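Stage II sporulation protein Q (Bacillus subtilis, PDB 3TUF) forms, together with SpoIIIAH, an intercellular channel between mother cell and forespore during sporulation, and takes part in forespore engulfment. Local coordinates at residues G153-L156 / Y157-D160. Numbering follows the deposited sequence.
Sequences GKNL and YSED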
loop_
_atom_site.group_PDB
_atom_site.type_symbol
_atom_site.label_atom_id
_atom_site.label_comp_id
_atom_site.label_asym_id
_atom_site.label_seq_id
_atom_site.Cartn_x
_atom_site.Cartn_y
_atom_site.Cartn_z
ATOM N N GLY A 153 -17.010 33.463 -21.319
ATOM C CA GLY A 153 -18.287 33.053 -20.744
ATOM C C GLY A 153 -18.156 32.536 -19.345
ATOM O O GLY A 153 -17.035 32.348 -18.848
ATOM N N LYS A 154 -19.300 32.304 -18.714
ATOM C CA LYS A 154 -19.325 31.624 -17.425
ATOM C C LYS A 154 -19.369 30.106 -17.639
ATOM O O LYS A 154 -19.718 29.633 -18.764
ATOM C CB LYS A 154 -20.552 31.982 -16.581
ATOM C CG LYS A 154 -21.136 33.375 -16.736
ATOM C CD LYS A 154 -22.098 33.487 -15.582
ATOM C CE LYS A 154 -23.113 34.628 -15.676
ATOM N NZ LYS A 154 -22.734 35.702 -14.657
ATOM N N ASN A 155 -19.154 29.390 -16.519
ATOM C CA ASN A 155 -18.741 28.019 -16.451
ATOM C C ASN A 155 -19.343 27.324 -15.312
ATOM O O ASN A 155 -19.599 27.944 -14.268
ATOM C CB ASN A 155 -17.289 28.006 -16.002
ATOM C CG ASN A 155 -16.513 27.169 -16.850
ATOM O OD1 ASN A 155 -17.101 26.501 -17.759
ATOM N ND2 ASN A 155 -15.221 27.173 -16.664
ATOM N N LEU A 156 -19.434 26.010 -15.412
ATOM C CA LEU A 156 -19.757 25.228 -14.203
ATOM C C LEU A 156 -18.528 25.045 -13.312
ATOM O O LEU A 156 -18.589 25.244 -12.110
ATOM C CB LEU A 156 -20.431 23.897 -14.552
ATOM C CG LEU A 156 -21.933 24.106 -14.864
ATOM C CD1 LEU A 156 -22.554 22.816 -15.436
ATOM C CD2 LEU A 156 -22.748 24.684 -13.664
ATOM N N TYR A 157 -17.411 24.738 -13.957
ATOM C CA TYR A 157 -16.143 24.430 -13.310
ATOM C C TYR A 157 -15.670 25.489 -12.273
ATOM O O TYR A 157 -15.496 25.184 -11.078
ATOM C CB TYR A 157 -15.115 24.226 -14.415
ATOM C CG TYR A 157 -13.923 23.391 -14.024
ATOM C CD1 TYR A 157 -14.063 22.029 -13.700
ATOM C CD2 TYR A 157 -12.653 23.949 -14.009
ATOM C CE1 TYR A 157 -12.977 21.257 -13.366
ATOM C CE2 TYR A 157 -11.556 23.196 -13.672
ATOM C CZ TYR A 157 -11.720 21.859 -13.349
ATOM O OH TYR A 157 -10.606 21.132 -13.012
ATOM N N SER A 158 -15.492 26.729 -12.712
ATOM C CA SER A 158 -15.158 27.766 -11.776
ATOM C C SER A 158 -16.239 28.827 -11.779
ATOM O O SER A 158 -16.100 29.829 -12.440
ATOM C CB SER A 158 -13.767 28.360 -12.105
ATOM O OG SER A 158 -13.440 28.201 -13.492
ATOM N N GLU A 159 -17.336 28.643 -11.053
ATOM C CA GLU A 159 -18.388 29.680 -11.140
ATOM C C GLU A 159 -17.882 30.943 -10.524
ATOM O O GLU A 159 -18.362 32.023 -10.863
ATOM C CB GLU A 159 -19.687 29.301 -10.443
ATOM C CG GLU A 159 -19.857 27.808 -10.239
ATOM C CD GLU A 159 -21.303 27.379 -10.390
ATOM O OE1 GLU A 159 -22.189 28.114 -9.888
ATOM O OE2 GLU A 159 -21.537 26.311 -11.015
ATOM N N ASP A 160 -16.904 30.789 -9.622
ATOM C CA ASP A 160 -16.295 31.908 -8.864
ATOM C C ASP A 160 -15.526 32.963 -9.703
ATOM O O ASP A 160 -15.321 34.072 -9.242
ATOM C CB ASP A 160 -15.434 31.386 -7.660
ATOM C CG ASP A 160 -14.028 30.901 -8.093
ATOM O OD1 ASP A 160 -13.076 31.698 -8.006
ATOM O OD2 ASP A 160 -13.865 29.729 -8.540
#
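N155 turns its side chain into the bend made by Y157 and S158, with CB of N155 4.0 Å from N of S158. Its amide runs alongside the start of the tyrosine side chain, CG of N155 standing 4.1 Å from CB of Y157, and the amide and ring planes are inclined at 64°. CG of Y157 is anti to the backbone N (chi1 -157°), and the ring extends away from the asparagine toward V112, L113 and Q130. On the backbone, O of N155 lies 3.8 Å from CA of E159, where a short 3-10 turn begins. With an alanine here the amide is gone, which would probably open a gap beside Y157 and S158 and leave S131 and H164 without the group that packs against them. L156 faces solvent and lies side by side with E159. Bent at chi2 (-144°), the glutamate chain brings CG to 3.4 Å from O of L156, while OE2 of E159 meets the methyl CD2 of L156 at 3.3 Å. That carboxylate oxygen is equally near O of L156; as both are acceptors, the approach is probably mildly unfavourable. The turn belongs to the loop joining strand 148-151 to strand 165-171 in the M23 peptidase-like domain. G153 pairs through its backbone with H164, first histidine of the family's His-x-His sequence; S131 of strand 125-132 bonds O of G153, and D160 forms a salt bridge with K55 of strand 51-55.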